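Local coordinates for protein putative nucleoside-diphosphate-sugar epimerase (PDB 3E48) that is of unknown function but probably binds a dinucleotide such as NAD(P)H through its Rossmann fold, as relatives among the nucleoside-diphosphate-sugar epimerases do, at residues M4-T9 against E61-M66; H27-V32 against K45-Q50; G105-Q110 against L255-N260; Y137-M142 against R194-G199. One frame throughout, in Å; residues are numbered along the deposited sequence.

Contact 1 (M4-T9 against E61-M66); sequences MLTGAT and EAFKGM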
loop_
_atom_site.group_PDB
_atom_site.type_symbol
_atom_site.label_atom_id
_atom_site.label_comp_id
_atom_site.label_asym_id
_atom_site.label_seq_id
_atom_site.Cartn_x
_atom_site.Cartn_y
_atom_site.Cartn_z
HETATM N N MSE B 4 23.788 0.845 9.113
HETATM C CA MSE B 4 24.004 1.035 7.686
HETATM C C MSE B 4 22.936 1.964 7.111
HETATM O O MSE B 4 21.745 1.706 7.259
HETATM C CB MSE B 4 23.947 -0.318 6.975
HETATM C CG MSE B 4 23.510 -0.252 5.528
HETATM SE SE MSE B 4 24.862 0.479 4.366
HETATM C CE MSE B 4 26.187 -0.887 4.631
ATOM N N LEU B 5 23.368 3.047 6.474
ATOM C CA LEU B 5 22.451 3.993 5.846
ATOM C C LEU B 5 22.570 3.821 4.333
ATOM O O LEU B 5 23.648 4.033 3.772
ATOM C CB LEU B 5 22.824 5.434 6.211
ATOM C CG LEU B 5 22.017 6.520 5.471
ATOM C CD1 LEU B 5 20.553 6.446 5.895
ATOM C CD2 LEU B 5 22.586 7.905 5.782
ATOM N N THR B 6 21.488 3.424 3.667
ATOM C CA THR B 6 21.552 3.263 2.213
ATOM C C THR B 6 21.170 4.572 1.529
ATOM O O THR B 6 20.423 5.374 2.090
ATOM C CB THR B 6 20.610 2.131 1.701
ATOM O OG1 THR B 6 19.244 2.512 1.898
ATOM C CG2 THR B 6 20.886 0.824 2.442
ATOM N N GLY B 7 21.689 4.786 0.320
ATOM C CA GLY B 7 21.395 6.003 -0.421
ATOM C C GLY B 7 21.933 7.240 0.275
ATOM O O GLY B 7 21.383 8.333 0.147
ATOM N N ALA B 8 23.038 7.060 0.992
ATOM C CA ALA B 8 23.673 8.126 1.761
ATOM C C ALA B 8 24.137 9.367 0.999
ATOM O O ALA B 8 24.272 10.436 1.596
ATOM C CB ALA B 8 24.842 7.546 2.546
ATOM N N THR B 9 24.390 9.240 -0.301
ATOM C CA THR B 9 24.854 10.385 -1.079
ATOM C C THR B 9 23.716 11.202 -1.692
ATOM O O THR B 9 23.952 12.215 -2.350
ATOM C CB THR B 9 25.851 9.959 -2.194
ATOM O OG1 THR B 9 25.283 8.910 -2.984
ATOM C CG2 THR B 9 27.164 9.470 -1.576
ATOM N N GLU B 61 25.088 -8.789 0.168
ATOM C CA GLU B 61 26.491 -8.565 0.506
ATOM C C GLU B 61 26.686 -7.334 1.385
ATOM O O GLU B 61 27.403 -7.383 2.381
ATOM C CB GLU B 61 27.326 -8.415 -0.771
ATOM C CG GLU B 61 27.470 -9.693 -1.577
ATOM C CD GLU B 61 28.084 -10.822 -0.764
ATOM O OE1 GLU B 61 29.114 -10.578 -0.100
ATOM O OE2 GLU B 61 27.537 -11.947 -0.799
ATOM N N ALA B 62 26.046 -6.233 1.014
ATOM C CA ALA B 62 26.165 -4.989 1.762
ATOM C C ALA B 62 25.651 -5.086 3.194
ATOM O O ALA B 62 26.138 -4.380 4.076
ATOM C CB ALA B 62 25.428 -3.871 1.027
ATOM N N PHE B 63 24.672 -5.955 3.423
ATOM C CA PHE B 63 24.070 -6.113 4.746
ATOM C C PHE B 63 24.804 -7.082 5.671
ATOM O O PHE B 63 24.472 -7.174 6.853
ATOM C CB PHE B 63 22.604 -6.559 4.614
ATOM C CG PHE B 63 21.657 -5.479 4.128
ATOM C CD1 PHE B 63 22.118 -4.228 3.718
ATOM C CD2 PHE B 63 20.288 -5.726 4.083
ATOM C CE1 PHE B 63 21.224 -3.243 3.267
ATOM C CE2 PHE B 63 19.395 -4.754 3.636
ATOM C CZ PHE B 63 19.864 -3.510 3.229
ATOM N N LYS B 64 25.779 -7.819 5.147
ATOM C CA LYS B 64 26.529 -8.752 5.989
ATOM C C LYS B 64 27.176 -7.994 7.148
ATOM O O LYS B 64 27.840 -6.978 6.944
ATOM C CB LYS B 64 27.611 -9.472 5.176
ATOM C CG LYS B 64 27.058 -10.484 4.192
ATOM C CD LYS B 64 28.167 -11.156 3.396
ATOM C CE LYS B 64 27.608 -12.256 2.513
ATOM N NZ LYS B 64 28.666 -12.911 1.691
ATOM N N GLY B 65 26.967 -8.480 8.366
ATOM C CA GLY B 65 27.552 -7.828 9.522
ATOM C C GLY B 65 26.816 -6.602 10.050
ATOM O O GLY B 65 27.234 -6.021 11.048
HETATM N N MSE B 66 25.732 -6.193 9.395
HETATM C CA MSE B 66 24.980 -5.025 9.854
HETATM C C MSE B 66 23.868 -5.418 10.820
HETATM O O MSE B 66 23.303 -6.506 10.720
HETATM C CB MSE B 66 24.385 -4.280 8.657
HETATM C CG MSE B 66 25.408 -3.807 7.646
HETATM SE SE MSE B 66 26.575 -2.436 8.395
HETATM C CE MSE B 66 28.023 -3.541 8.778
#
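Met4, on strand 3-6, faces Met66, the last residue of the type II turn that starts at Phe63, their CA atoms 6.5 Å apart, and no hydrogen bond crosses between the two backbones. Both are selenomethionines with bent chains, and they meet obliquely: the selenium of Met66 lies 3.7 Å from CB of Met4, with CG of Met66 close beside it. The Met4 chain leaves the backbone with CG anti to N (chi1 153°), then folds twice, so that its terminal CE reaches the last turn of helix 56-63, 3.5 Å from the carbonyl O of Ala62. That same oxygen accepts a hydrogen bond from the Arg49 guanidinium, which also binds the carbonyl of Lys64; the methyl is therefore an apolar neighbour of a carbonyl that has its polar partner already. Further along the strand, CG2 of Thr6 comes to the edge of the Phe63 ring, 4.2 Å from CE1, the two side chains at about a right angle. OG1 of Thr6 is bonded to the hydroxyl of Tyr53. Phe63 also packs on Leu89 and Ala92 of helix 84-96. All five touching residues are buried and, apart from the Met4 methyl against the Ala62 carbonyl, meet through carbon and selenium, which implies that helix 56-63 is held against the sheet by apolar packing, while Arg49 adds polar ties to two carbonyls.

Contact 2 (H27-V32 against K45-Q50); sequences HFHIGV and KVSVRQ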
loop_
_atom_site.group_PDB
_atom_site.type_symbol
_atom_site.label_atom_id
_atom_site.label_comp_id
_atom_site.label_asym_id
_atom_site.label_seq_id
_atom_site.Cartn_x
_atom_site.Cartn_y
_atom_site.Cartn_z
ATOM N N HIS B 27 30.341 3.036 14.358
ATOM C CA HIS B 27 29.879 1.837 13.658
ATOM C C HIS B 27 28.921 2.224 12.532
ATOM O O HIS B 27 28.032 1.450 12.169
ATOM C CB HIS B 27 29.158 0.902 14.632
ATOM C CG HIS B 27 29.877 0.706 15.931
ATOM N ND1 HIS B 27 31.149 0.185 16.007
ATOM C CD2 HIS B 27 29.492 0.950 17.206
ATOM C CE1 HIS B 27 31.518 0.113 17.274
ATOM N NE2 HIS B 27 30.532 0.571 18.022
ATOM N N PHE B 28 29.121 3.413 11.975
ATOM C CA PHE B 28 28.266 3.919 10.908
ATOM C C PHE B 28 28.800 3.565 9.525
ATOM O O PHE B 28 29.931 3.908 9.168
ATOM C CB PHE B 28 28.124 5.436 11.042
ATOM C CG PHE B 28 26.876 5.989 10.420
ATOM C CD1 PHE B 28 26.865 6.403 9.093
ATOM C CD2 PHE B 28 25.710 6.098 11.167
ATOM C CE1 PHE B 28 25.707 6.924 8.516
ATOM C CE2 PHE B 28 24.544 6.614 10.605
ATOM C CZ PHE B 28 24.545 7.029 9.273
ATOM N N HIS B 29 27.968 2.879 8.750
ATOM C CA HIS B 29 28.333 2.461 7.406
ATOM C C HIS B 29 27.343 3.055 6.423
ATOM O O HIS B 29 26.210 3.364 6.785
ATOM C CB HIS B 29 28.258 0.940 7.273
ATOM C CG HIS B 29 29.077 0.194 8.280
ATOM N ND1 HIS B 29 28.795 0.211 9.630
ATOM C CD2 HIS B 29 30.154 -0.612 8.131
ATOM C CE1 HIS B 29 29.664 -0.553 10.268
ATOM N NE2 HIS B 29 30.499 -1.063 9.381
ATOM N N ILE B 30 27.773 3.216 5.177
ATOM C CA ILE B 30 26.882 3.733 4.151
ATOM C C ILE B 30 26.933 2.815 2.939
ATOM O O ILE B 30 27.964 2.203 2.650
ATOM C CB ILE B 30 27.249 5.175 3.711
ATOM C CG1 ILE B 30 28.632 5.196 3.057
ATOM C CG2 ILE B 30 27.184 6.113 4.910
ATOM C CD1 ILE B 30 29.028 6.560 2.526
ATOM N N GLY B 31 25.802 2.713 2.247
ATOM C CA GLY B 31 25.711 1.880 1.062
ATOM C C GLY B 31 25.323 2.762 -0.106
ATOM O O GLY B 31 24.212 3.285 -0.146
ATOM N N VAL B 32 26.239 2.926 -1.056
ATOM C CA VAL B 32 26.005 3.778 -2.215
ATOM C C VAL B 32 26.262 3.077 -3.545
ATOM O O VAL B 32 27.036 2.122 -3.622
ATOM C CB VAL B 32 26.905 5.019 -2.156
ATOM C CG1 VAL B 32 26.524 5.880 -0.964
ATOM C CG2 VAL B 32 28.364 4.592 -2.057
ATOM N N LYS B 45 35.457 8.433 8.605
ATOM C CA LYS B 45 34.368 8.716 9.538
ATOM C C LYS B 45 33.216 7.719 9.413
ATOM O O LYS B 45 32.492 7.471 10.374
ATOM C CB LYS B 45 33.878 10.150 9.327
ATOM C CG LYS B 45 34.961 11.179 9.643
ATOM C CD LYS B 45 34.520 12.592 9.345
ATOM C CE LYS B 45 35.661 13.568 9.603
ATOM N NZ LYS B 45 36.862 13.208 8.794
ATOM N N VAL B 46 33.065 7.148 8.223
ATOM C CA VAL B 46 32.035 6.151 7.961
ATOM C C VAL B 46 32.639 5.126 7.017
ATOM O O VAL B 46 33.533 5.451 6.237
ATOM C CB VAL B 46 30.777 6.774 7.299
ATOM C CG1 VAL B 46 30.118 7.758 8.251
ATOM C CG2 VAL B 46 31.160 7.466 5.994
ATOM N N SER B 47 32.172 3.886 7.103
ATOM C CA SER B 47 32.675 2.832 6.232
ATOM C C SER B 47 31.772 2.810 5.011
ATOM O O SER B 47 30.552 2.852 5.130
ATOM C CB SER B 47 32.648 1.481 6.944
ATOM O OG SER B 47 33.516 1.496 8.069
ATOM N N VAL B 48 32.388 2.741 3.839
ATOM C CA VAL B 48 31.674 2.768 2.573
ATOM C C VAL B 48 31.597 1.436 1.843
ATOM O O VAL B 48 32.614 0.780 1.623
ATOM C CB VAL B 48 32.342 3.778 1.621
ATOM C CG1 VAL B 48 31.553 3.892 0.327
ATOM C CG2 VAL B 48 32.471 5.129 2.315
ATOM N N ARG B 49 30.383 1.050 1.461
ATOM C CA ARG B 49 30.164 -0.178 0.708
ATOM C C ARG B 49 29.360 0.186 -0.535
ATOM O O ARG B 49 28.552 1.115 -0.505
ATOM C CB ARG B 49 29.397 -1.199 1.552
ATOM C CG ARG B 49 30.206 -1.738 2.724
ATOM C CD ARG B 49 29.435 -2.773 3.520
ATOM N NE ARG B 49 30.281 -3.390 4.540
ATOM C CZ ARG B 49 29.858 -4.282 5.427
ATOM N NH1 ARG B 49 28.588 -4.668 5.428
ATOM N NH2 ARG B 49 30.706 -4.791 6.311
ATOM N N GLN B 50 29.601 -0.530 -1.629
ATOM C CA GLN B 50 28.887 -0.274 -2.874
ATOM C C GLN B 50 27.631 -1.131 -2.866
ATOM O O GLN B 50 27.670 -2.297 -2.469
ATOM C CB GLN B 50 29.767 -0.622 -4.082
ATOM C CG GLN B 50 29.237 -0.061 -5.402
ATOM C CD GLN B 50 30.268 -0.097 -6.519
ATOM O OE1 GLN B 50 31.405 0.345 -6.343
ATOM N NE2 GLN B 50 29.870 -0.605 -7.681
HETATM O O HOH W 1 31.231 5.697 12.385
HETATM O O HOH W 2 32.380 3.056 10.537
#
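Ile30 and Val48 form the tight part of this contact, lying side by side and pointing the same way from adjacent parallel strands, with CD1 of Ile30 3.7 Å from CG2 of Val48. Because CG1 of Ile30 sits between its backbone N and carbonyl carbon (chi1 64°), the chain leans over the neighbouring strand, and CD1 also comes near CG2 of Val46, nearly at right angles. On one flank Phe28 runs alongside Val46, its CD1 3.6 Å from CG1; on the other CG2 of Val32 approaches CG1 of Val48 obliquely, though Gln50 on this face is exposed. Beneath them the backbones are joined by four nearly straight hydrogen bonds: Ser47 N to Phe28 O, Ile30 N to Ser47 O (2.8 Å), Arg49 N to Ile30 O and Val32 N to Arg49 O. The face bearing His29, Ser47 and Arg49 is more polar, and at Ser47 it opens to solvent. There CD2 of His29 rests 3.5 Å from CB of Ser47. Water enters at the start of the pairing: one molecule links Phe28 N to Lys45 O, and another donates to Phe28 O, 2.9 Å away, and also bonds Ser47 OG. The segment axes are 26° apart and 4.8 Å at closest approach. Strand 47-50 thus continues the parallel sheet beyond 28-32, which itself pairs with 3-6, an arrangement typical of the Rossmann fold.

Contact 3 (G105-Q110 against L255-N260); sequences GYYADQ and LDQESN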
loop_
_atom_site.group_PDB
_atom_site.type_symbol
_atom_site.label_atom_id
_atom_site.label_comp_id
_atom_site.label_asym_id
_atom_site.label_seq_id
_atom_site.Cartn_x
_atom_site.Cartn_y
_atom_site.Cartn_z
ATOM N N GLY B 105 9.722 6.479 4.683
ATOM C CA GLY B 105 8.678 6.570 3.680
ATOM C C GLY B 105 8.044 7.941 3.557
ATOM O O GLY B 105 8.209 8.792 4.429
ATOM N N TYR B 106 7.311 8.150 2.467
ATOM C CA TYR B 106 6.638 9.421 2.197
ATOM C C TYR B 106 5.203 9.372 2.726
ATOM O O TYR B 106 4.560 8.326 2.667
ATOM C CB TYR B 106 6.651 9.677 0.690
ATOM C CG TYR B 106 6.224 11.065 0.276
ATOM C CD1 TYR B 106 6.737 12.195 0.917
ATOM C CD2 TYR B 106 5.343 11.251 -0.789
ATOM C CE1 TYR B 106 6.385 13.477 0.509
ATOM C CE2 TYR B 106 4.987 12.530 -1.208
ATOM C CZ TYR B 106 5.513 13.639 -0.553
ATOM O OH TYR B 106 5.167 14.903 -0.964
ATOM N N TYR B 107 4.694 10.503 3.215
ATOM C CA TYR B 107 3.347 10.543 3.785
ATOM C C TYR B 107 2.155 10.444 2.826
ATOM O O TYR B 107 1.017 10.341 3.277
ATOM C CB TYR B 107 3.175 11.780 4.685
ATOM C CG TYR B 107 3.039 13.139 4.010
ATOM C CD1 TYR B 107 2.438 14.199 4.690
ATOM C CD2 TYR B 107 3.542 13.385 2.733
ATOM C CE1 TYR B 107 2.341 15.472 4.123
ATOM C CE2 TYR B 107 3.451 14.663 2.155
ATOM C CZ TYR B 107 2.847 15.698 2.858
ATOM O OH TYR B 107 2.751 16.952 2.289
ATOM N N ALA B 108 2.403 10.466 1.520
ATOM C CA ALA B 108 1.316 10.363 0.538
ATOM C C ALA B 108 1.118 8.877 0.276
ATOM O O ALA B 108 1.430 8.374 -0.806
ATOM C CB ALA B 108 1.701 11.089 -0.747
ATOM N N ASP B 109 0.581 8.185 1.277
ATOM C CA ASP B 109 0.420 6.741 1.193
ATOM C C ASP B 109 -0.918 6.141 1.630
ATOM O O ASP B 109 -0.993 4.939 1.883
ATOM C CB ASP B 109 1.542 6.080 2.003
ATOM C CG ASP B 109 1.457 6.394 3.490
ATOM O OD1 ASP B 109 0.543 7.141 3.912
ATOM O OD2 ASP B 109 2.317 5.893 4.252
ATOM N N GLN B 110 -1.970 6.951 1.721
ATOM C CA GLN B 110 -3.269 6.419 2.134
ATOM C C GLN B 110 -3.854 5.520 1.051
ATOM O O GLN B 110 -3.455 5.596 -0.111
ATOM C CB GLN B 110 -4.246 7.552 2.457
ATOM C CG GLN B 110 -3.749 8.492 3.555
ATOM C CD GLN B 110 -3.175 9.784 2.997
ATOM O OE1 GLN B 110 -2.462 9.775 1.990
ATOM N NE2 GLN B 110 -3.475 10.904 3.658
ATOM N N LEU B 255 -2.746 15.692 2.161
ATOM C CA LEU B 255 -1.386 16.066 2.539
ATOM C C LEU B 255 -1.323 16.991 3.754
ATOM O O LEU B 255 -0.248 17.470 4.123
ATOM C CB LEU B 255 -0.665 16.717 1.350
ATOM C CG LEU B 255 -0.612 15.880 0.064
ATOM C CD1 LEU B 255 0.285 16.550 -0.969
ATOM C CD2 LEU B 255 -0.092 14.486 0.390
ATOM N N ASP B 256 -2.471 17.244 4.379
ATOM C CA ASP B 256 -2.510 18.092 5.566
ATOM C C ASP B 256 -2.428 17.151 6.760
ATOM O O ASP B 256 -3.407 16.924 7.470
ATOM C CB ASP B 256 -3.805 18.917 5.600
ATOM C CG ASP B 256 -3.887 19.843 6.809
ATOM O OD1 ASP B 256 -2.853 20.089 7.467
ATOM O OD2 ASP B 256 -4.996 20.338 7.099
ATOM N N GLN B 257 -1.237 16.590 6.953
ATOM C CA GLN B 257 -0.985 15.644 8.032
ATOM C C GLN B 257 0.028 16.192 9.016
ATOM O O GLN B 257 1.104 16.652 8.624
ATOM C CB GLN B 257 -0.433 14.342 7.463
ATOM C CG GLN B 257 -1.306 13.686 6.416
ATOM C CD GLN B 257 -0.650 12.435 5.884
ATOM O OE1 GLN B 257 -0.245 11.565 6.658
ATOM N NE2 GLN B 257 -0.546 12.330 4.564
ATOM N N GLU B 258 -0.309 16.128 10.298
ATOM C CA GLU B 258 0.588 16.618 11.333
ATOM C C GLU B 258 0.698 15.647 12.498
ATOM O O GLU B 258 -0.179 14.813 12.718
ATOM C CB GLU B 258 0.101 17.966 11.858
ATOM C CG GLU B 258 -0.091 19.018 10.787
ATOM C CD GLU B 258 -0.294 20.396 11.372
ATOM O OE1 GLU B 258 0.692 20.983 11.861
ATOM O OE2 GLU B 258 -1.439 20.885 11.348
ATOM N N SER B 259 1.788 15.776 13.244
ATOM C CA SER B 259 2.043 14.953 14.411
ATOM C C SER B 259 2.986 15.723 15.314
ATOM O O SER B 259 3.610 16.691 14.882
ATOM C CB SER B 259 2.699 13.636 14.008
ATOM O OG SER B 259 3.138 12.931 15.148
ATOM N N ASN B 260 3.091 15.308 16.569
ATOM C CA ASN B 260 4.004 15.979 17.482
ATOM C C ASN B 260 5.294 15.184 17.593
ATOM O O ASN B 260 6.129 15.473 18.448
ATOM C CB ASN B 260 3.385 16.118 18.871
ATOM C CG ASN B 260 2.139 16.977 18.871
ATOM O OD1 ASN B 260 2.133 18.090 18.343
ATOM N ND2 ASN B 260 1.076 16.467 19.483
#
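Gln257 reaches across to Tyr107 from the loop between helices 239-251 and 261-266, and its side chain can be followed outward. CB lies 4.0 Å from CD1 of the Tyr107 ring and CG keeps to the same atom; with the chain extended beyond CG (chi2 178°), the terminal amide is carried along the ring toward the tyrosine backbone, its plane 24° from that of the ring. CD lies near both ring atom CD1 and the carbonyl O of Tyr107. At the tip NE2, also close to CD1, donates to Tyr107 O at 2.8 Å in a fairly straight bond (164°); the carbonyl oxygen lies almost in the amide plane, whereas the donor stands well above the carbonyl plane. NE2 bonds Leu254 O as well, and OE1 accepts from NH2 of Arg139, so both ends of the amide are held and its rotation is fixed. Tyr107 immediately follows strand 100-106 of the Rossmann-type sheet, and the contact therefore joins the C-terminal end of a sheet strand to a loop of the C-terminal region. Leu255 packs on the tyrosine too: its O lies 3.3 Å from Tyr107 CE1, and its CD2 stands over one ring face, 4.3 Å from the centroid, in a CH-pi contact, and touches CB of Ala108. Its CB approaches the Tyr107 hydroxyl, 3.6 Å from OH, which bonds Asn170 O weakly. Gln110 NE2 donates to Leu254 O, its OE1 accepting from Asn113.

Contact 4 (Y137-M142 against R194-G199); sequences YVRMAM and RYLLSG
Hydrogen bonds between Tyr137-Ala141 and Tyr195-Leu197 set the register, pairing Val138 with Tyr195, Arg139 with Leu196 and Met140 with Leu197 in parallel. Tyr195 N donates to Tyr137 O, Arg139 N to Tyr195 O (2.7 Å), and Leu197 N to Arg139 O; the last, Ala141 N to Leu197 O, is longer at 3.2 Å and more bent. The axes of the two strand segments make an angle of 20°. Stacking comes next: the guanidinium of Arg194 stacks flat on the Tyr137 ring, displaced towards its rim, planes 8° apart and centres 4.5 Å apart, with NH2 3.5 Å from CD1. Both side chains leave the backbone with CG anti to N (Arg194 chi1 -163°), which sends them the same way, and Ser125 holds NH2 of Arg194. Charge follows. Arg139 crosses Arg194 with CD 3.7 Å from NH1 and the two guanidiniums nearly parallel; Asp109 forms a salt bridge with Arg139 NE and a long, weak ion pair with Arg194 NH1, which probably offsets the like charges. Gln257 bonds NH2 of Arg139, and a water lies 2.9 Å from its NH1. Apolar contact is made by CG1 of Val138 and CD1 of Leu197, 3.7 Å apart. Strand 134-143 pairs in parallel with 100-106 on the one hand and with 194-203 and 168-172 on the other, in the mainly parallel sheet of a Rossmann-type fold.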
loop_
_atom_site.group_PDB
_atom_site.type_symbol
_atom_site.label_atom_id
_atom_site.label_comp_id
_atom_site.label_asym_id
_atom_site.label_seq_id
_atom_site.Cartn_x
_atom_site.Cartn_y
_atom_site.Cartn_z
ATOM N N TYR B 137 8.861 2.506 11.068
ATOM C CA TYR B 137 8.424 3.146 9.835
ATOM C C TYR B 137 8.286 4.648 10.063
ATOM O O TYR B 137 7.448 5.105 10.844
ATOM C CB TYR B 137 7.102 2.521 9.374
ATOM C CG TYR B 137 6.815 2.738 7.910
ATOM C CD1 TYR B 137 6.161 3.887 7.469
ATOM C CD2 TYR B 137 7.256 1.823 6.953
ATOM C CE1 TYR B 137 5.958 4.124 6.107
ATOM C CE2 TYR B 137 7.059 2.051 5.589
ATOM C CZ TYR B 137 6.412 3.204 5.177
ATOM O OH TYR B 137 6.221 3.451 3.838
ATOM N N VAL B 138 9.138 5.409 9.384
ATOM C CA VAL B 138 9.156 6.859 9.519
ATOM C C VAL B 138 8.569 7.520 8.285
ATOM O O VAL B 138 9.128 7.417 7.203
ATOM C CB VAL B 138 10.604 7.364 9.707
ATOM C CG1 VAL B 138 10.613 8.875 9.911
ATOM C CG2 VAL B 138 11.249 6.649 10.884
ATOM N N ARG B 139 7.438 8.197 8.435
ATOM C CA ARG B 139 6.828 8.862 7.292
ATOM C C ARG B 139 7.209 10.338 7.318
ATOM O O ARG B 139 7.196 10.966 8.375
ATOM C CB ARG B 139 5.305 8.675 7.335
ATOM C CG ARG B 139 4.900 7.217 7.120
ATOM C CD ARG B 139 3.453 6.917 7.518
ATOM N NE ARG B 139 2.480 7.565 6.645
ATOM C CZ ARG B 139 1.728 8.599 7.003
ATOM N NH1 ARG B 139 1.834 9.108 8.224
ATOM N NH2 ARG B 139 0.867 9.123 6.139
HETATM N N MSE B 140 7.577 10.885 6.166
HETATM C CA MSE B 140 7.961 12.288 6.111
HETATM C C MSE B 140 7.000 13.126 5.275
HETATM O O MSE B 140 6.373 12.621 4.336
HETATM C CB MSE B 140 9.385 12.422 5.554
HETATM C CG MSE B 140 9.531 12.017 4.101
HETATM SE SE MSE B 140 11.386 11.940 3.513
HETATM C CE MSE B 140 11.254 10.352 2.427
ATOM N N ALA B 141 6.884 14.404 5.631
ATOM C CA ALA B 141 6.029 15.339 4.903
ATOM C C ALA B 141 6.804 15.814 3.669
ATOM O O ALA B 141 7.887 15.301 3.391
ATOM C CB ALA B 141 5.653 16.520 5.801
HETATM N N MSE B 142 6.260 16.786 2.939
HETATM C CA MSE B 142 6.893 17.289 1.715
HETATM C C MSE B 142 8.104 18.206 1.934
HETATM O O MSE B 142 8.045 19.145 2.720
HETATM C CB MSE B 142 5.848 18.018 0.856
HETATM C CG MSE B 142 6.314 18.341 -0.561
HETATM SE SE MSE B 142 4.973 19.275 -1.615
HETATM C CE MSE B 142 3.650 17.864 -1.769
ATOM N N ARG B 194 5.626 3.732 14.665
ATOM C CA ARG B 194 5.364 4.411 13.403
ATOM C C ARG B 194 5.406 5.907 13.692
ATOM O O ARG B 194 4.756 6.380 14.623
ATOM C CB ARG B 194 3.983 4.008 12.877
ATOM C CG ARG B 194 3.744 4.314 11.407
ATOM C CD ARG B 194 2.377 3.782 10.967
ATOM N NE ARG B 194 2.137 3.944 9.535
ATOM C CZ ARG B 194 2.651 3.162 8.589
ATOM N NH1 ARG B 194 2.371 3.394 7.315
ATOM N NH2 ARG B 194 3.431 2.139 8.912
ATOM N N TYR B 195 6.179 6.647 12.905
ATOM C CA TYR B 195 6.321 8.083 13.100
ATOM C C TYR B 195 5.972 8.907 11.871
ATOM O O TYR B 195 6.054 8.433 10.737
ATOM C CB TYR B 195 7.765 8.422 13.490
ATOM C CG TYR B 195 8.211 7.851 14.813
ATOM C CD1 TYR B 195 7.777 8.407 16.016
ATOM C CD2 TYR B 195 9.049 6.737 14.866
ATOM C CE1 TYR B 195 8.166 7.868 17.242
ATOM C CE2 TYR B 195 9.440 6.188 16.084
ATOM C CZ TYR B 195 8.993 6.760 17.269
ATOM O OH TYR B 195 9.355 6.212 18.482
ATOM N N LEU B 196 5.579 10.151 12.114
ATOM C CA LEU B 196 5.296 11.094 11.040
ATOM C C LEU B 196 6.105 12.335 11.384
ATOM O O LEU B 196 5.909 12.931 12.437
ATOM C CB LEU B 196 3.811 11.466 10.978
ATOM C CG LEU B 196 3.488 12.650 10.056
ATOM C CD1 LEU B 196 3.882 12.355 8.604
ATOM C CD2 LEU B 196 2.000 12.948 10.157
ATOM N N LEU B 197 7.036 12.701 10.514
ATOM C CA LEU B 197 7.839 13.891 10.741
ATOM C C LEU B 197 7.202 14.998 9.909
ATOM O O LEU B 197 7.359 15.049 8.688
ATOM C CB LEU B 197 9.292 13.643 10.318
ATOM C CG LEU B 197 10.006 12.543 11.119
ATOM C CD1 LEU B 197 11.449 12.395 10.640
ATOM C CD2 LEU B 197 9.981 12.898 12.602
ATOM N N SER B 198 6.455 15.865 10.586
ATOM C CA SER B 198 5.764 16.967 9.928
ATOM C C SER B 198 6.319 18.320 10.369
ATOM O O SER B 198 6.914 18.438 11.441
ATOM C CB SER B 198 4.263 16.894 10.236
ATOM O OG SER B 198 4.015 17.006 11.632
ATOM N N GLY B 199 6.137 19.331 9.526
ATOM C CA GLY B 199 6.618 20.665 9.846
ATOM C C GLY B 199 5.450 21.625 9.993
ATOM O O GLY B 199 4.906 21.777 11.084
HETATM O O HOH W 3 2.914 7.946 10.649
#

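All four contacts reach one mixed sheet, gathered in two pairs. Contacts 1 and 2, centres 6 Å apart, lie around strands 3-6, 28-32 and 47-50; contact 2 is nested along the chain inside the loop closed by contact 1, and Arg49 ties one to the other. Contacts 3 and 4, also 6 Å apart, lie around strands 100-106, 134-143 and 194-203, with contact 4 nested along the chain inside the loop closed by contact 3. The pairs follow in series, contacts 2 and 3 being 29 Å apart between centres on opposite sides of the chain's centre. Strand 68-71 lies between 3-6 and 100-106, so both pairs belong to one continuous Rossmann-type sheet, to which contact 3 adds the loop 255-260.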